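PDB 4FZR: SsfS6 from Streptomyces sp. SF2575, which belongs to the erythromycin biosynthesis protein CIII-like family and has the two-domain GT-B fold, each domain built on a parallel beta sheet flanked by helices. Local coordinates for residues R91-K94 with P95-H99; L72-P75 with E76-S79; G105-V108 with L109-D113. All blocks are in the same frame, centred on the assembly; numbering follows the deposited sequence.

Contact 1 of 3, residues R91-K94 with P95-H99; sequences REEK and PLLEH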
loop_
_atom_site.group_PDB
_atom_site.type_symbol
_atom_site.label_atom_id
_atom_site.label_comp_id
_atom_site.label_asym_id
_atom_site.label_seq_id
_atom_site.Cartn_x
_atom_site.Cartn_y
_atom_site.Cartn_z
ATOM N N ARG A 91 6.734 7.832 38.967
ATOM C CA ARG A 91 8.117 7.438 38.718
ATOM C C ARG A 91 8.276 5.924 38.826
ATOM O O ARG A 91 9.079 5.325 38.109
ATOM C CB ARG A 91 9.077 8.157 39.669
ATOM C CG ARG A 91 10.547 8.010 39.284
ATOM C CD ARG A 91 10.822 8.553 37.881
ATOM N NE ARG A 91 12.142 8.178 37.383
ATOM C CZ ARG A 91 12.590 8.462 36.163
ATOM N NH1 ARG A 91 11.830 9.132 35.306
ATOM N NH2 ARG A 91 13.804 8.077 35.797
ATOM N N GLU A 92 7.506 5.307 39.716
ATOM C CA GLU A 92 7.478 3.853 39.812
ATOM C C GLU A 92 6.835 3.287 38.553
ATOM O O GLU A 92 5.900 3.870 38.008
ATOM C CB GLU A 92 6.710 3.399 41.055
ATOM C CG GLU A 92 7.381 3.774 42.369
ATOM C CD GLU A 92 6.773 3.062 43.563
ATOM O OE1 GLU A 92 6.157 3.740 44.413
ATOM O OE2 GLU A 92 6.919 1.825 43.655
ATOM N N GLU A 93 7.338 2.146 38.097
ATOM C CA GLU A 93 6.933 1.591 36.811
ATOM C C GLU A 93 5.467 1.165 36.750
ATOM O O GLU A 93 4.789 1.409 35.750
ATOM C CB GLU A 93 7.824 0.402 36.454
ATOM C CG GLU A 93 7.265 -0.476 35.351
ATOM C CD GLU A 93 8.343 -1.249 34.619
ATOM O OE1 GLU A 93 9.517 -0.824 34.668
ATOM O OE2 GLU A 93 8.019 -2.280 33.994
ATOM N N LYS A 94 4.976 0.530 37.808
ATOM C CA LYS A 94 3.639 -0.058 37.775
ATOM C C LYS A 94 2.527 0.989 37.684
ATOM O O LYS A 94 1.697 0.935 36.776
ATOM C CB LYS A 94 3.409 -0.967 38.982
ATOM C CG LYS A 94 2.200 -1.872 38.829
ATOM C CD LYS A 94 1.136 -1.581 39.876
ATOM C CE LYS A 94 -0.019 -2.570 39.792
ATOM N NZ LYS A 94 0.424 -3.985 39.959
ATOM N N PRO A 95 2.502 1.949 38.621
ATOM C CA PRO A 95 1.454 2.969 38.521
ATOM C C PRO A 95 1.636 3.846 37.284
ATOM O O PRO A 95 0.697 4.521 36.864
ATOM C CB PRO A 95 1.643 3.789 39.797
ATOM C CG PRO A 95 3.086 3.638 40.121
ATOM C CD PRO A 95 3.453 2.240 39.707
ATOM N N LEU A 96 2.839 3.829 36.714
ATOM C CA LEU A 96 3.119 4.544 35.474
ATOM C C LEU A 96 2.449 3.833 34.305
ATOM O O LEU A 96 1.957 4.469 33.374
ATOM C CB LEU A 96 4.627 4.623 35.234
ATOM C CG LEU A 96 5.089 5.347 33.969
ATOM C CD1 LEU A 96 4.505 6.739 33.917
ATOM C CD2 LEU A 96 6.606 5.411 33.930
ATOM N N LEU A 97 2.445 2.505 34.360
ATOM C CA LEU A 97 1.772 1.695 33.352
ATOM C C LEU A 97 0.270 1.962 33.349
ATOM O O LEU A 97 -0.349 2.050 32.290
ATOM C CB LEU A 97 2.031 0.207 33.603
ATOM C CG LEU A 97 3.065 -0.468 32.701
ATOM C CD1 LEU A 97 4.327 0.375 32.588
ATOM C CD2 LEU A 97 3.391 -1.864 33.225
ATOM N N GLU A 98 -0.312 2.081 34.537
ATOM C CA GLU A 98 -1.738 2.352 34.661
ATOM C C GLU A 98 -2.044 3.770 34.193
ATOM O O GLU A 98 -3.077 4.024 33.575
ATOM C CB GLU A 98 -2.195 2.149 36.108
ATOM C CG GLU A 98 -2.098 0.699 36.577
ATOM C CD GLU A 98 -2.220 0.544 38.085
ATOM O OE1 GLU A 98 -1.825 1.472 38.822
ATOM O OE2 GLU A 98 -2.710 -0.516 38.533
ATOM N N HIS A 99 -1.135 4.691 34.491
ATOM C CA HIS A 99 -1.258 6.070 34.041
ATOM C C HIS A 99 -1.373 6.113 32.517
ATOM O O HIS A 99 -2.281 6.735 31.965
ATOM C CB HIS A 99 -0.043 6.873 34.506
ATOM C CG HIS A 99 -0.051 8.299 34.061
ATOM N ND1 HIS A 99 0.868 8.803 33.162
ATOM C CD2 HIS A 99 -0.853 9.337 34.393
ATOM C CE1 HIS A 99 0.626 10.083 32.958
ATOM N NE2 HIS A 99 -0.415 10.435 33.692
#

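Contact 2 of 3, residues L72-P75 with E76-S79; sequences LDMP and EVLS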
loop_
_atom_site.group_PDB
_atom_site.type_symbol
_atom_site.label_atom_id
_atom_site.label_comp_id
_atom_site.label_asym_id
_atom_site.label_seq_id
_atom_site.Cartn_x
_atom_site.Cartn_y
_atom_site.Cartn_z
ATOM N N LEU A 72 -4.297 15.437 16.757
ATOM C CA LEU A 72 -4.080 15.066 18.153
ATOM C C LEU A 72 -2.716 14.431 18.360
ATOM O O LEU A 72 -2.199 13.756 17.478
ATOM C CB LEU A 72 -5.120 14.029 18.574
ATOM C CG LEU A 72 -6.234 14.400 19.550
ATOM C CD1 LEU A 72 -6.884 13.134 20.085
ATOM C CD2 LEU A 72 -5.728 15.255 20.692
ATOM N N ASP A 73 -2.150 14.623 19.544
ATOM C CA ASP A 73 -0.976 13.875 19.953
ATOM C C ASP A 73 -1.256 13.316 21.336
ATOM O O ASP A 73 -2.143 13.789 22.039
ATOM C CB ASP A 73 0.272 14.756 19.920
ATOM C CG ASP A 73 0.608 15.219 18.515
ATOM O OD1 ASP A 73 0.336 14.458 17.563
ATOM O OD2 ASP A 73 1.128 16.343 18.355
HETATM N N MSE A 74 -0.529 12.275 21.708
HETATM C CA MSE A 74 -0.830 11.561 22.940
HETATM C C MSE A 74 -0.678 12.399 24.218
HETATM O O MSE A 74 -1.543 12.341 25.092
HETATM C CB MSE A 74 0.010 10.287 23.033
HETATM C CG MSE A 74 -0.621 9.088 22.343
HETATM SE SE MSE A 74 -2.405 8.670 23.030
HETATM C CE MSE A 74 -2.046 8.789 24.949
ATOM N N PRO A 75 0.411 13.179 24.335
ATOM C CA PRO A 75 0.593 14.005 25.537
ATOM C C PRO A 75 -0.642 14.839 25.846
ATOM O O PRO A 75 -1.049 14.955 27.001
ATOM C CB PRO A 75 1.761 14.917 25.159
ATOM C CG PRO A 75 2.542 14.124 24.171
ATOM C CD PRO A 75 1.527 13.339 23.385
ATOM N N GLU A 76 -1.221 15.412 24.798
ATOM C CA GLU A 76 -2.458 16.173 24.898
ATOM C C GLU A 76 -3.495 15.469 25.769
ATOM O O GLU A 76 -4.182 16.111 26.565
ATOM C CB GLU A 76 -3.041 16.367 23.500
ATOM C CG GLU A 76 -3.456 17.776 23.186
ATOM C CD GLU A 76 -3.668 17.979 21.701
ATOM O OE1 GLU A 76 -2.836 17.478 20.913
ATOM O OE2 GLU A 76 -4.663 18.629 21.321
ATOM N N VAL A 77 -3.604 14.151 25.613
ATOM C CA VAL A 77 -4.681 13.385 26.240
ATOM C C VAL A 77 -4.169 12.637 27.466
ATOM O O VAL A 77 -4.942 12.242 28.338
ATOM C CB VAL A 77 -5.359 12.385 25.241
ATOM C CG1 VAL A 77 -4.854 12.598 23.818
ATOM C CG2 VAL A 77 -5.152 10.934 25.668
ATOM N N LEU A 78 -2.857 12.449 27.526
ATOM C CA LEU A 78 -2.227 11.762 28.642
ATOM C C LEU A 78 -2.099 12.682 29.859
ATOM O O LEU A 78 -2.092 12.215 30.999
ATOM C CB LEU A 78 -0.845 11.266 28.219
ATOM C CG LEU A 78 -0.103 10.380 29.219
ATOM C CD1 LEU A 78 -0.969 9.217 29.678
ATOM C CD2 LEU A 78 1.187 9.866 28.603
ATOM N N SER A 79 -2.020 13.987 29.608
ATOM C CA SER A 79 -1.673 14.967 30.635
ATOM C C SER A 79 -2.881 15.567 31.364
ATOM O O SER A 79 -2.714 16.298 32.342
ATOM C CB SER A 79 -0.839 16.092 30.014
ATOM O OG SER A 79 0.389 15.599 29.504
#

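Contact 3 of 3, residues G105-V108 with L109-D113; sequences GRLV and LRMRD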
loop_
_atom_site.group_PDB
_atom_site.type_symbol
_atom_site.label_atom_id
_atom_site.label_comp_id
_atom_site.label_asym_id
_atom_site.label_seq_id
_atom_site.Cartn_x
_atom_site.Cartn_y
_atom_site.Cartn_z
ATOM N N GLY A 105 -7.299 5.196 27.322
ATOM C CA GLY A 105 -8.727 5.113 27.568
ATOM C C GLY A 105 -9.422 6.422 27.245
ATOM O O GLY A 105 -10.557 6.439 26.771
ATOM N N ARG A 106 -8.736 7.529 27.502
ATOM C CA ARG A 106 -9.316 8.843 27.271
ATOM C C ARG A 106 -9.199 9.244 25.806
ATOM O O ARG A 106 -9.938 10.107 25.336
ATOM C CB ARG A 106 -8.647 9.886 28.166
ATOM C CG ARG A 106 -8.889 9.655 29.647
ATOM C CD ARG A 106 -8.531 10.874 30.472
ATOM N NE ARG A 106 -7.090 11.097 30.556
ATOM C CZ ARG A 106 -6.288 10.513 31.444
ATOM N NH1 ARG A 106 -6.777 9.650 32.327
ATOM N NH2 ARG A 106 -4.991 10.785 31.445
ATOM N N LEU A 107 -8.266 8.621 25.091
ATOM C CA LEU A 107 -8.144 8.826 23.652
ATOM C C LEU A 107 -9.412 8.343 22.964
ATOM O O LEU A 107 -9.846 8.910 21.962
ATOM C CB LEU A 107 -6.930 8.077 23.099
ATOM C CG LEU A 107 -6.820 7.992 21.572
ATOM C CD1 LEU A 107 -6.811 9.378 20.944
ATOM C CD2 LEU A 107 -5.579 7.204 21.164
ATOM N N VAL A 108 -10.006 7.290 23.516
ATOM C CA VAL A 108 -11.241 6.734 22.984
ATOM C C VAL A 108 -12.367 7.763 22.999
ATOM O O VAL A 108 -13.188 7.811 22.083
ATOM C CB VAL A 108 -11.690 5.520 23.804
ATOM C CG1 VAL A 108 -13.000 4.975 23.263
ATOM C CG2 VAL A 108 -10.613 4.449 23.787
ATOM N N LEU A 109 -12.395 8.584 24.046
ATOM C CA LEU A 109 -13.453 9.571 24.238
ATOM C C LEU A 109 -13.416 10.656 23.167
ATOM O O LEU A 109 -14.439 11.261 22.846
ATOM C CB LEU A 109 -13.326 10.217 25.618
ATOM C CG LEU A 109 -13.351 9.276 26.824
ATOM C CD1 LEU A 109 -13.316 10.065 28.127
ATOM C CD2 LEU A 109 -14.574 8.383 26.772
ATOM N N ARG A 110 -12.231 10.909 22.627
ATOM C CA ARG A 110 -12.073 11.893 21.563
ATOM C C ARG A 110 -12.509 11.332 20.209
ATOM O O ARG A 110 -12.838 12.090 19.296
ATOM C CB ARG A 110 -10.615 12.351 21.483
ATOM C CG ARG A 110 -10.041 12.838 22.806
ATOM C CD ARG A 110 -10.625 14.185 23.222
ATOM N NE ARG A 110 -10.056 15.292 22.458
ATOM C CZ ARG A 110 -8.890 15.874 22.730
ATOM N NH1 ARG A 110 -8.150 15.458 23.752
ATOM N NH2 ARG A 110 -8.458 16.875 21.977
HETATM N N MSE A 111 -12.524 10.006 20.089
HETATM C CA MSE A 111 -12.694 9.347 18.794
HETATM C C MSE A 111 -14.047 8.660 18.605
HETATM O O MSE A 111 -14.532 8.548 17.481
HETATM C CB MSE A 111 -11.591 8.300 18.599
HETATM C CG MSE A 111 -10.237 8.862 18.188
HETATM SE SE MSE A 111 -8.865 7.478 18.033
HETATM C CE MSE A 111 -7.491 8.531 17.125
ATOM N N ARG A 112 -14.652 8.196 19.694
ATOM C CA ARG A 112 -15.772 7.262 19.591
ATOM C C ARG A 112 -16.975 7.807 18.812
ATOM O O ARG A 112 -17.592 7.073 18.040
ATOM C CB ARG A 112 -16.202 6.768 20.979
ATOM C CG ARG A 112 -16.841 7.816 21.878
ATOM C CD ARG A 112 -16.978 7.280 23.300
ATOM N NE ARG A 112 -17.801 8.133 24.160
ATOM C CZ ARG A 112 -19.047 7.856 24.544
ATOM N NH1 ARG A 112 -19.653 6.736 24.163
ATOM N NH2 ARG A 112 -19.697 8.706 25.325
ATOM N N ASP A 113 -17.305 9.080 19.003
ATOM C CA ASP A 113 -18.472 9.661 18.337
ATOM C C ASP A 113 -18.379 9.548 16.818
ATOM O O ASP A 113 -19.286 9.026 16.170
ATOM C CB ASP A 113 -18.656 11.126 18.738
ATOM C CG ASP A 113 -19.169 11.281 20.158
ATOM O OD1 ASP A 113 -19.857 10.358 20.649
ATOM O OD2 ASP A 113 -18.889 12.327 20.782
#

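Contact 1 of 3, residues R91-K94 with P95-H99
The pyrrolidine ring of Pro95 turns its CG-CD edge toward Glu92, whose CB lies 3.7 Å from Pro95 CD. The carboxylate of Glu98 is met over one face, on the OE2 side, by the aliphatic part of Lys94, Lys94 CE standing 3.6 Å from Glu98 OE2. A final bend in the lysine chain (chi4 58°) then swings the ammonium back from the carboxylate, leaving Lys94 NZ 4.9 Å from Glu98 OE2; any attraction between the charges acts at a distance. Leu159 and Ala163 of helix 158-167 touch the glutamate from elsewhere in the domain. These residues form the opening turn of helix 93-122 in the N-terminal half of the GT-B fold. A proline is readily placed here, since the first amides of a helix have no preceding turn to donate to. The i to i+4 pattern begins with Leu97 N donating to Glu93 O at 2.9 Å. Glu98 N continues it, reaching Lys94 O at 3.2 Å. Glu93 and Leu97 run side by side in the same direction, Glu93 CG 4.1 Å from Leu97 CD1. With CG anti to the backbone N (chi1 164°) and the chain extended, Glu93 carries its OE1 to a salt bridge with Arg337, while Leu96 packs on Trp333; both partners lie on helix 333-341 of the C-terminal half.

Contact 2 of 3, residues L72-P75 with E76-S79
Leu72 lays its CD2 methyl over the flat of the Glu76 carboxylate: Leu72 CD2 is 3.6 Å from Glu76 CD and almost as near to both oxygens. One of them, Glu76 OE1, accepts the backbone N-H of Asp73 at 3.2 Å, the donor lying well above the carboxylate plane (40° out of it). A glutamate bonding back to the amide three residues earlier resembles one half of a capping box, here at the start of the one-turn helix 74-78 in the N-terminal half of the GT-B fold. On another side of the turn, the selenomethionine Met74 curls through two bends (chi2 -57°, chi3 -46°), which brings Met74 CE to 3.8 Å from Val77 CG2. Weak bonds aside, two carbonyls take two donors each. Met74 O receives Val77 N and Leu78 N, both at 2.8 Å. Pro75 O is gripped by Ser79 N at 2.9 Å and Ser79 OG at 3.0 Å, which arrive from opposite faces of its plane. The Asp73 amide, the helix start and the nearby Arg110 guanidinium would probably favour the charged form of Glu76, with Asp73 OD2, 4.9 Å from Glu76 OE1, opposing it only weakly.

Contact 3 of 3, residues G105-V108 with L109-D113
Leu107 and Met111, a selenomethionine, are one turn apart on helix 93-122, the long helix in the connection between strands 65-67 and 126-130 of the N-terminal parallel sheet in this GT-B fold. Their ends cross on the buried face: Leu107 CD1 lies 4.0 Å from Met111 CE and equally close to the selenium, which the extended selenomethionine chain (chi2 178°) carries along the leucine. Beside them, Val108 is buried against Thr135 and Leu138 of helix 135-143. Arg106 is buried too, its guanidinium leading away from the turn to a salt bridge with Glu167 while its NE is held by Val77 O. The other side is looser. Arg110 is exposed and its CG lies 3.7 Å from Arg106 O, while Leu109, partly exposed, keeps its CB 3.4 Å from Arg106 O. Bonding along the backbone is uneven as well, a mixture of i+3 and i+4. Leu107 O has only weak bonds from Arg110 N and Met111 N, and Leu109 N makes a weak i+3 bond to Arg106 O. Val108 O, by contrast, accepts two donors of differing approach. Met111 N comes at 3.0 Å from above the carbonyl plane, 66° out of it, whereas Arg112 N sits nearly along the C=O axis at 2.8 Å. Arg112 CG lies between its own backbone N and carbonyl carbon (chi1 68°), which leaves Arg112 CG 3.7 Å from Val108 O.

Overall arrangement
Contacts 1 and 3 are successive parts of helix 93-122, with centres about 21 Å apart and nearest atoms about 5 Å apart. The short helix of contact 2 precedes them in the chain and packs against both. Its centre is about 12 Å from that of contact 3, where Val77 O probably accepts a hydrogen bond from Arg106 NE at 3.3 Å and Leu72 CD1 lies 3.9 Å from Leu107 CD1. Toward contact 1, centred about 17 Å away, the link is a packing contact, the Leu78 CD1 methyl 3.6 Å from the backbone oxygen His99 O. Contact 1 also touches helix 333-341 of the C-terminal half.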